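Local coordinates for protein polyprenyl synthetase (Nonlabens dokdonensis, PDB 6KD7) that probably acts as a magnesium-dependent prenyltransferase that builds geranylgeranyl pyrophosphate, with a mainly helical fold that holds pyrophosphate in its active site, at residues R116-Y121 with Q128-F133; V148-R153 with P159-M164; L207-L212 with F221-G226. One frame throughout, in Å; residues are numbered along the deposited sequence.

Contact 1: R116-Y121 with Q128-F133; sequences RLFEDY and QLNKVF
Phe118 and Phe133 meet in a T-shaped stack. The edge of the Phe118 ring points at the face of Phe133, with planes 79° apart and centroids separated by 5.1 Å; its leading atom, Phe118 CE2, lies 3.7 Å from Phe133 CG. With CG anti to the backbone N (chi1 -180°), the Phe133 ring turns its face to the Phe118 edge.

Leu129, one helical turn earlier, serves two aromatic rings at once. Its CB stands over one face of Phe118 in a CH-pi contact, 4.3 Å from the ring centroid. The CD1 branch reaches on to Tyr121, lying over a face of that ring 4.0 Å from the centroid, and the two side chains cross at about a right angle. Asn130 flanks Phe118 obliquely, its amide plane 76° from the ring.

Phe118 and Tyr121 both point toward the helix from a link that curls through two overlapping type I turns, Arg116 to Glu119 and Phe118 to Tyr121, between helices 100-116 and 123-150. Met179 of helix 158-183 covers Phe118 and Leu129, Tyr115 closes on Phe133, and helix 58-82 packs against Phe118 while its Asp60 O and Ala64 N hydrogen-bond to the Tyr121 hydroxyl.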
loop_
_atom_site.group_PDB
_atom_site.type_symbol
_atom_site.label_atom_id
_atom_site.label_comp_id
_atom_site.label_asym_id
_atom_site.label_seq_id
_atom_site.Cartn_x
_atom_site.Cartn_y
_atom_site.Cartn_z
ATOM N N ARG A 116 24.528 -7.808 -32.464
ATOM C CA ARG A 116 24.244 -8.010 -33.903
ATOM C C ARG A 116 24.939 -6.970 -34.786
ATOM O O ARG A 116 25.114 -7.250 -35.954
ATOM C CB ARG A 116 22.738 -8.057 -34.129
ATOM C CG ARG A 116 22.041 -9.038 -33.206
ATOM C CD ARG A 116 21.059 -9.872 -33.969
ATOM N NE ARG A 116 20.031 -9.121 -34.652
ATOM C CZ ARG A 116 19.391 -9.590 -35.704
ATOM N NH1 ARG A 116 18.446 -8.879 -36.280
ATOM N NH2 ARG A 116 19.707 -10.772 -36.181
ATOM N N LEU A 117 25.254 -5.803 -34.241
ATOM C CA LEU A 117 25.865 -4.715 -35.028
ATOM C C LEU A 117 27.329 -5.070 -35.363
ATOM O O LEU A 117 27.917 -4.354 -36.176
ATOM C CB LEU A 117 25.704 -3.387 -34.255
ATOM C CG LEU A 117 24.321 -2.730 -34.426
ATOM C CD1 LEU A 117 23.970 -1.856 -33.242
ATOM C CD2 LEU A 117 24.225 -1.907 -35.703
ATOM N N PHE A 118 27.914 -6.107 -34.755
ATOM C CA PHE A 118 29.271 -6.579 -35.095
ATOM C C PHE A 118 29.242 -7.443 -36.375
ATOM O O PHE A 118 30.295 -7.701 -36.909
ATOM C CB PHE A 118 29.895 -7.341 -33.936
ATOM C CG PHE A 118 30.077 -6.512 -32.713
ATOM C CD1 PHE A 118 30.498 -5.206 -32.799
ATOM C CD2 PHE A 118 29.850 -7.031 -31.454
ATOM C CE1 PHE A 118 30.669 -4.426 -31.668
ATOM C CE2 PHE A 118 29.988 -6.236 -30.325
ATOM C CZ PHE A 118 30.400 -4.933 -30.431
ATOM N N GLU A 119 28.093 -7.888 -36.854
ATOM C CA GLU A 119 28.029 -9.023 -37.826
ATOM C C GLU A 119 28.616 -8.667 -39.199
ATOM O O GLU A 119 29.033 -9.627 -39.854
ATOM C CB GLU A 119 26.607 -9.568 -37.991
ATOM C CG GLU A 119 26.208 -10.385 -36.778
ATOM C CD GLU A 119 24.751 -10.767 -36.625
ATOM O OE1 GLU A 119 24.023 -10.627 -37.603
ATOM O OE2 GLU A 119 24.408 -11.368 -35.566
ATOM N N ASP A 120 28.646 -7.396 -39.627
ATOM C CA ASP A 120 29.261 -7.008 -40.930
ATOM C C ASP A 120 30.792 -7.033 -40.869
ATOM O O ASP A 120 31.357 -6.977 -41.914
ATOM C CB ASP A 120 28.831 -5.639 -41.440
ATOM C CG ASP A 120 27.389 -5.645 -41.845
ATOM O OD1 ASP A 120 26.829 -6.746 -41.960
ATOM O OD2 ASP A 120 26.840 -4.569 -42.008
ATOM N N TYR A 121 31.407 -7.153 -39.698
ATOM C CA TYR A 121 32.888 -7.193 -39.642
ATOM C C TYR A 121 33.425 -8.548 -40.121
ATOM O O TYR A 121 32.693 -9.536 -40.106
ATOM C CB TYR A 121 33.405 -6.727 -38.283
ATOM C CG TYR A 121 33.106 -5.273 -38.041
ATOM C CD1 TYR A 121 33.844 -4.285 -38.662
ATOM C CD2 TYR A 121 32.038 -4.883 -37.259
ATOM C CE1 TYR A 121 33.556 -2.946 -38.476
ATOM C CE2 TYR A 121 31.731 -3.549 -37.070
ATOM C CZ TYR A 121 32.492 -2.574 -37.681
ATOM O OH TYR A 121 32.200 -1.263 -37.498
ATOM N N GLN A 128 37.344 -10.385 -32.309
ATOM C CA GLN A 128 38.101 -9.564 -31.334
ATOM C C GLN A 128 37.116 -8.591 -30.642
ATOM O O GLN A 128 37.306 -8.292 -29.453
ATOM C CB GLN A 128 39.226 -8.846 -32.093
ATOM C CG GLN A 128 40.473 -9.694 -32.338
ATOM C CD GLN A 128 41.516 -8.806 -32.983
ATOM O OE1 GLN A 128 41.447 -8.506 -34.171
ATOM N NE2 GLN A 128 42.371 -8.231 -32.162
ATOM N N LEU A 129 36.201 -8.036 -31.430
ATOM C CA LEU A 129 35.164 -7.063 -31.011
ATOM C C LEU A 129 34.294 -7.763 -29.950
ATOM O O LEU A 129 34.201 -7.218 -28.828
ATOM C CB LEU A 129 34.358 -6.620 -32.234
ATOM C CG LEU A 129 35.074 -5.650 -33.184
ATOM C CD1 LEU A 129 34.197 -5.329 -34.373
ATOM C CD2 LEU A 129 35.535 -4.359 -32.475
ATOM N N ASN A 130 33.769 -8.955 -30.272
ATOM C CA ASN A 130 32.858 -9.708 -29.370
ATOM C C ASN A 130 33.588 -9.958 -28.073
ATOM O O ASN A 130 33.040 -9.726 -26.991
ATOM C CB ASN A 130 32.347 -11.023 -29.936
ATOM C CG ASN A 130 31.136 -10.781 -30.771
ATOM O OD1 ASN A 130 31.259 -10.497 -31.971
ATOM N ND2 ASN A 130 29.964 -10.914 -30.164
ATOM N N LYS A 131 34.838 -10.389 -28.164
ATOM C CA LYS A 131 35.608 -10.745 -26.949
ATOM C C LYS A 131 35.824 -9.555 -26.005
ATOM O O LYS A 131 35.529 -9.708 -24.840
ATOM C CB LYS A 131 36.949 -11.346 -27.365
ATOM C CG LYS A 131 37.685 -12.090 -26.267
ATOM C CD LYS A 131 38.572 -13.162 -26.819
ATOM C CE LYS A 131 39.311 -13.926 -25.748
ATOM N NZ LYS A 131 39.946 -13.016 -24.774
ATOM N N VAL A 132 36.231 -8.390 -26.501
ATOM C CA VAL A 132 36.512 -7.273 -25.557
ATOM C C VAL A 132 35.153 -6.689 -25.094
ATOM O O VAL A 132 35.048 -6.293 -23.907
ATOM C CB VAL A 132 37.445 -6.193 -26.144
ATOM C CG1 VAL A 132 36.807 -5.501 -27.332
ATOM C CG2 VAL A 132 37.837 -5.197 -25.060
ATOM N N PHE A 133 34.142 -6.731 -25.951
ATOM C CA PHE A 133 32.784 -6.208 -25.673
ATOM C C PHE A 133 32.151 -6.999 -24.509
ATOM O O PHE A 133 31.740 -6.377 -23.515
ATOM C CB PHE A 133 31.905 -6.282 -26.914
ATOM C CG PHE A 133 30.506 -5.768 -26.723
ATOM C CD1 PHE A 133 30.252 -4.406 -26.594
ATOM C CD2 PHE A 133 29.436 -6.648 -26.697
ATOM C CE1 PHE A 133 28.950 -3.946 -26.477
ATOM C CE2 PHE A 133 28.144 -6.195 -26.487
ATOM C CZ PHE A 133 27.907 -4.841 -26.414
#

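Contact 2: V148-R153 with P159-M164; sequences VDFETR and PEYLNM
Across the bend from helix 123-150 to helix 158-183 the chain reverses direction, with a type I turn from Phe150 to Arg153 and the nearest alpha carbons, Phe150 CA and Tyr161 CA, 8.6 Å apart. That spacing is filled by the Phe150 ring, which reaches over with its far end leading. Phe150 CZ comes to 3.6 Å from the backbone oxygen Glu160 O, near the ring plane, so an aromatic C-H edge meets a carbonyl already engaged by the helical bond from Met164 N. Beside it, Phe150 CE2 rests 3.5 Å from Met164 CB. The Met164 chain leaves anti to its backbone N (chi1 176°) and bends twice, bringing its methyl CE back to 3.9 Å from Phe150 CE2.

The two segments belong to a helical hairpin within the all-alpha fold of the trans-prenyltransferases. Tyr161, touched obliquely by Phe150, extends toward the metal site; its side chain is about 6 Å from a bound magnesium ion, and its hydroxyl probably hydrogen-bonds to Asp210.

Beside the Phe150 ring, Arg153 grips the Glu160 carboxylate end-on. Arg153 NH1 donates to Glu160 OE2 over 3.0 Å, approaching from above the carboxylate plane, whereas Arg153 NH2 meets the syn lone pair of Glu160 OE1, also at 3.0 Å. The two flat groups are twisted 58° apart. Glu160 OE1 also accepts the backbone N-H of Ser157, just before helix 158-183, and Lys234 NZ binds the backbone oxygens of Phe150 and Arg153.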
loop_
_atom_site.group_PDB
_atom_site.type_symbol
_atom_site.label_atom_id
_atom_site.label_comp_id
_atom_site.label_asym_id
_atom_site.label_seq_id
_atom_site.Cartn_x
_atom_site.Cartn_y
_atom_site.Cartn_z
ATOM N N VAL A 148 26.149 -1.662 -5.347
ATOM C CA VAL A 148 24.987 -2.105 -4.521
ATOM C C VAL A 148 25.531 -2.617 -3.187
ATOM O O VAL A 148 24.995 -2.203 -2.176
ATOM C CB VAL A 148 24.133 -3.175 -5.233
ATOM C CG1 VAL A 148 23.116 -3.830 -4.294
ATOM C CG2 VAL A 148 23.430 -2.558 -6.410
ATOM N N ASP A 149 26.549 -3.477 -3.212
ATOM C CA ASP A 149 27.126 -4.048 -1.974
ATOM C C ASP A 149 27.617 -2.905 -1.065
ATOM O O ASP A 149 27.495 -3.029 0.167
ATOM C CB ASP A 149 28.226 -5.055 -2.280
ATOM C CG ASP A 149 27.756 -6.303 -3.016
ATOM O OD1 ASP A 149 26.526 -6.572 -3.045
ATOM O OD2 ASP A 149 28.613 -6.960 -3.614
ATOM N N PHE A 150 28.163 -1.823 -1.613
ATOM C CA PHE A 150 28.722 -0.735 -0.780
ATOM C C PHE A 150 27.609 -0.035 0.022
ATOM O O PHE A 150 27.905 0.555 1.069
ATOM C CB PHE A 150 29.440 0.319 -1.629
ATOM C CG PHE A 150 30.731 -0.094 -2.288
ATOM C CD1 PHE A 150 31.378 -1.274 -1.962
ATOM C CD2 PHE A 150 31.295 0.726 -3.250
ATOM C CE1 PHE A 150 32.558 -1.639 -2.585
ATOM C CE2 PHE A 150 32.495 0.373 -3.858
ATOM C CZ PHE A 150 33.118 -0.811 -3.529
ATOM N N GLU A 151 26.371 -0.140 -0.440
ATOM C CA GLU A 151 25.241 0.530 0.244
ATOM C C GLU A 151 25.109 0.020 1.679
ATOM O O GLU A 151 24.643 0.779 2.504
ATOM C CB GLU A 151 23.925 0.298 -0.490
ATOM C CG GLU A 151 23.851 0.966 -1.839
ATOM C CD GLU A 151 22.591 0.627 -2.609
ATOM O OE1 GLU A 151 21.718 -0.013 -2.039
ATOM O OE2 GLU A 151 22.502 1.006 -3.776
ATOM N N THR A 152 25.413 -1.248 1.934
ATOM C CA THR A 152 25.212 -1.814 3.291
ATOM C C THR A 152 26.548 -2.058 3.981
ATOM O O THR A 152 26.579 -2.830 4.923
ATOM C CB THR A 152 24.336 -3.064 3.228
ATOM O OG1 THR A 152 25.025 -3.971 2.378
ATOM C CG2 THR A 152 22.956 -2.777 2.685
ATOM N N ARG A 153 27.610 -1.439 3.496
ATOM C CA ARG A 153 28.922 -1.603 4.153
ATOM C C ARG A 153 29.282 -0.287 4.830
ATOM O O ARG A 153 29.030 0.759 4.248
ATOM C CB ARG A 153 29.982 -2.016 3.134
ATOM C CG ARG A 153 29.920 -3.487 2.769
ATOM C CD ARG A 153 31.086 -3.877 1.897
ATOM N NE ARG A 153 32.347 -3.492 2.488
ATOM C CZ ARG A 153 33.473 -3.387 1.811
ATOM N NH1 ARG A 153 33.490 -3.640 0.516
ATOM N NH2 ARG A 153 34.578 -3.027 2.423
ATOM N N PRO A 159 40.708 2.185 -2.435
ATOM C CA PRO A 159 41.021 1.194 -3.461
ATOM C C PRO A 159 39.783 0.433 -3.928
ATOM O O PRO A 159 39.635 0.216 -5.122
ATOM C CB PRO A 159 42.062 0.273 -2.815
ATOM C CG PRO A 159 42.721 1.168 -1.770
ATOM C CD PRO A 159 41.632 2.124 -1.294
ATOM N N GLU A 160 38.920 0.032 -3.007
ATOM C CA GLU A 160 37.694 -0.720 -3.391
ATOM C C GLU A 160 36.767 0.200 -4.190
ATOM O O GLU A 160 36.256 -0.238 -5.180
ATOM C CB GLU A 160 36.948 -1.218 -2.165
ATOM C CG GLU A 160 37.617 -2.386 -1.462
ATOM C CD GLU A 160 36.871 -2.699 -0.170
ATOM O OE1 GLU A 160 36.666 -1.786 0.642
ATOM O OE2 GLU A 160 36.381 -3.810 -0.062
ATOM N N TYR A 161 36.599 1.447 -3.769
ATOM C CA TYR A 161 35.811 2.451 -4.517
ATOM C C TYR A 161 36.409 2.628 -5.938
ATOM O O TYR A 161 35.627 2.665 -6.906
ATOM C CB TYR A 161 35.729 3.789 -3.769
ATOM C CG TYR A 161 34.830 4.774 -4.474
ATOM C CD1 TYR A 161 33.440 4.630 -4.418
ATOM C CD2 TYR A 161 35.361 5.754 -5.317
ATOM C CE1 TYR A 161 32.601 5.491 -5.121
ATOM C CE2 TYR A 161 34.532 6.597 -6.053
ATOM C CZ TYR A 161 33.150 6.471 -5.944
ATOM O OH TYR A 161 32.359 7.294 -6.682
ATOM N N LEU A 162 37.741 2.745 -6.085
ATOM C CA LEU A 162 38.336 3.033 -7.430
ATOM C C LEU A 162 38.151 1.818 -8.336
ATOM O O LEU A 162 37.817 1.986 -9.509
ATOM C CB LEU A 162 39.809 3.411 -7.285
ATOM C CG LEU A 162 40.024 4.758 -6.583
ATOM C CD1 LEU A 162 41.505 4.971 -6.255
ATOM C CD2 LEU A 162 39.457 5.893 -7.414
ATOM N N ASN A 163 38.284 0.628 -7.772
ATOM C CA ASN A 163 38.020 -0.637 -8.498
ATOM C C ASN A 163 36.552 -0.654 -8.955
ATOM O O ASN A 163 36.284 -1.022 -10.123
ATOM C CB ASN A 163 38.423 -1.839 -7.642
ATOM C CG ASN A 163 38.200 -3.121 -8.403
ATOM O OD1 ASN A 163 38.820 -3.296 -9.428
ATOM N ND2 ASN A 163 37.229 -3.932 -8.014
ATOM N N MET A 164 35.614 -0.212 -8.107
ATOM C CA MET A 164 34.190 -0.283 -8.480
ATOM C C MET A 164 33.924 0.684 -9.648
ATOM O O MET A 164 33.313 0.253 -10.676
ATOM C CB MET A 164 33.309 0.006 -7.264
ATOM C CG MET A 164 31.817 0.045 -7.587
ATOM S SD MET A 164 31.228 1.613 -8.251
ATOM C CE MET A 164 31.378 2.675 -6.811
#

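Contact 3: L207-L212 with F221-G226; sequences LMDDYL and FGKEVG
Asp209 and Lys223 join the second aspartate-rich motif of the prenyl synthases, the DDxxD sequence near the end of helix 188-215, to the loop that follows that helix. Here the close part of the contact is a single salt bridge: Lys223 NZ donates to Asp209 OD2 across 3.0 Å, a geometry that holds for the modelled position of a poorly ordered lysine. Asp209 CG is anti to its backbone N (chi1 172°), and the carboxylate thereby leans from the flank of the helix toward the loop. The same ammonium group also pairs with Asp213, one helical turn further along the motif, so one lysine spans two of its acidic side chains. In this family the motif's aspartates bind magnesium that carries the substrate diphosphate; here the Asp209 side chain lies about 5 Å from a bound magnesium ion, beyond direct coordination distance, and about 6 Å from pyrophosphate.

Away from this charged point the fit is slack. Lys223 lies on the surface, and its chain bends before reaching the aspartate. Val225 does not touch 207-212 with its side chain and packs on Pro218. The loop has further partners: Glu224 forms salt bridges with Lys271 and Arg230, and Gly226, which takes a positive phi of 79° at the N-cap of helix 227-230, shares backbone hydrogen bonding with Asp213. At the bridge itself Lys223 NZ does not enter the carboxylate plane; it meets Asp209 OD2 from 40° above it, with Asp209 OD1 3.5 Å from that nitrogen.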
loop_
_atom_site.group_PDB
_atom_site.type_symbol
_atom_site.label_atom_id
_atom_site.label_comp_id
_atom_site.label_asym_id
_atom_site.label_seq_id
_atom_site.Cartn_x
_atom_site.Cartn_y
_atom_site.Cartn_z
ATOM N N LEU A 207 35.471 10.580 -11.327
ATOM C CA LEU A 207 35.876 11.384 -10.148
ATOM C C LEU A 207 35.365 12.815 -10.299
ATOM O O LEU A 207 34.914 13.393 -9.269
ATOM C CB LEU A 207 37.370 11.285 -9.890
ATOM C CG LEU A 207 37.790 9.893 -9.428
ATOM C CD1 LEU A 207 39.288 9.810 -9.289
ATOM C CD2 LEU A 207 37.142 9.528 -8.102
ATOM N N MET A 208 35.350 13.333 -11.527
ATOM C CA MET A 208 34.787 14.676 -11.810
ATOM C C MET A 208 33.279 14.654 -11.534
ATOM O O MET A 208 32.798 15.587 -10.928
ATOM C CB MET A 208 35.027 15.087 -13.263
ATOM C CG MET A 208 34.606 16.508 -13.560
ATOM S SD MET A 208 34.872 17.013 -15.274
ATOM C CE MET A 208 33.487 16.248 -16.107
ATOM N N ASP A 209 32.579 13.604 -11.961
ATOM C CA ASP A 209 31.129 13.483 -11.703
ATOM C C ASP A 209 30.910 13.446 -10.166
ATOM O O ASP A 209 30.055 14.170 -9.663
ATOM C CB ASP A 209 30.582 12.312 -12.506
ATOM C CG ASP A 209 29.143 12.022 -12.129
ATOM O OD1 ASP A 209 28.927 11.290 -11.124
ATOM O OD2 ASP A 209 28.240 12.570 -12.803
ATOM N N ASP A 210 31.730 12.725 -9.404
ATOM C CA ASP A 210 31.602 12.682 -7.935
ATOM C C ASP A 210 31.709 14.117 -7.411
ATOM O O ASP A 210 30.971 14.455 -6.510
ATOM C CB ASP A 210 32.665 11.787 -7.300
ATOM C CG ASP A 210 32.449 10.296 -7.477
ATOM O OD1 ASP A 210 31.436 9.909 -8.127
ATOM O OD2 ASP A 210 33.268 9.538 -6.920
ATOM N N TYR A 211 32.641 14.913 -7.945
ATOM C CA TYR A 211 32.945 16.268 -7.445
ATOM C C TYR A 211 31.767 17.192 -7.742
ATOM O O TYR A 211 31.333 17.962 -6.859
ATOM C CB TYR A 211 34.234 16.819 -8.067
ATOM C CG TYR A 211 34.562 18.207 -7.583
ATOM C CD1 TYR A 211 34.034 19.320 -8.211
ATOM C CD2 TYR A 211 35.306 18.380 -6.433
ATOM C CE1 TYR A 211 34.290 20.587 -7.729
ATOM C CE2 TYR A 211 35.577 19.640 -5.936
ATOM C CZ TYR A 211 35.065 20.739 -6.595
ATOM O OH TYR A 211 35.334 21.965 -6.089
ATOM N N LEU A 212 31.279 17.142 -8.967
ATOM C CA LEU A 212 30.253 18.071 -9.480
ATOM C C LEU A 212 28.891 17.692 -8.893
ATOM O O LEU A 212 28.010 18.555 -8.872
ATOM C CB LEU A 212 30.232 18.060 -11.017
ATOM C CG LEU A 212 31.440 18.722 -11.710
ATOM C CD1 LEU A 212 31.317 18.623 -13.225
ATOM C CD2 LEU A 212 31.617 20.190 -11.303
ATOM N N PHE A 221 16.463 20.565 -14.737
ATOM C CA PHE A 221 16.175 19.286 -15.429
ATOM C C PHE A 221 17.469 18.495 -15.586
ATOM O O PHE A 221 17.477 17.474 -16.274
ATOM C CB PHE A 221 15.299 19.531 -16.655
ATOM C CG PHE A 221 13.850 19.637 -16.268
ATOM C CD1 PHE A 221 13.316 20.837 -15.844
ATOM C CD2 PHE A 221 13.042 18.515 -16.248
ATOM C CE1 PHE A 221 11.995 20.918 -15.447
ATOM C CE2 PHE A 221 11.721 18.601 -15.856
ATOM C CZ PHE A 221 11.205 19.800 -15.449
ATOM N N GLY A 222 18.520 18.991 -14.937
ATOM C CA GLY A 222 19.851 18.366 -14.886
ATOM C C GLY A 222 20.034 17.556 -13.624
ATOM O O GLY A 222 19.078 17.404 -12.874
ATOM N N LYS A 223 21.257 17.092 -13.380
ATOM C CA LYS A 223 21.531 16.269 -12.175
ATOM C C LYS A 223 21.316 17.089 -10.901
ATOM O O LYS A 223 21.881 18.181 -10.788
ATOM C CB LYS A 223 22.938 15.673 -12.222
ATOM C CG LYS A 223 22.969 14.157 -12.307
ATOM C CD LYS A 223 24.349 13.586 -12.140
ATOM C CE LYS A 223 25.172 14.337 -11.120
ATOM N NZ LYS A 223 26.311 13.517 -10.652
ATOM N N GLU A 224 20.597 16.515 -9.944
ATOM C CA GLU A 224 20.303 17.200 -8.671
ATOM C C GLU A 224 21.628 17.533 -7.998
ATOM O O GLU A 224 22.501 16.695 -7.988
ATOM C CB GLU A 224 19.488 16.229 -7.816
ATOM C CG GLU A 224 19.716 16.340 -6.326
ATOM C CD GLU A 224 19.054 15.261 -5.486
ATOM O OE1 GLU A 224 18.724 14.212 -6.026
ATOM O OE2 GLU A 224 18.891 15.486 -4.297
ATOM N N VAL A 225 21.771 18.731 -7.460
ATOM C CA VAL A 225 23.025 19.002 -6.716
ATOM C C VAL A 225 22.859 18.339 -5.347
ATOM O O VAL A 225 21.813 18.505 -4.748
ATOM C CB VAL A 225 23.303 20.508 -6.602
ATOM C CG1 VAL A 225 24.557 20.781 -5.805
ATOM C CG2 VAL A 225 23.406 21.145 -7.970
ATOM N N GLY A 226 23.863 17.604 -4.898
ATOM C CA GLY A 226 23.822 16.911 -3.595
ATOM C C GLY A 226 23.027 15.605 -3.577
ATOM O O GLY A 226 22.733 15.151 -2.473
#

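Overall arrangement
From the N terminus the three contacts follow in series, each closing one short connection, and none nests in or crosses another. Contact 1 folds the link after helix 100-116 onto the start of helix 123-150. About 31 Å away, centre to centre, contact 2 closes the turn at the other end of that helix, where it passes into helix 158-183. Helix 188-215 comes next, and contact 3 draws its trailing loop back to it, on the opposite side of the chain's centre from contact 1. Contacts 2 and 3 touch where Tyr161 reaches Asp210, bringing helices 158-183 and 188-215 together beside the magnesium site.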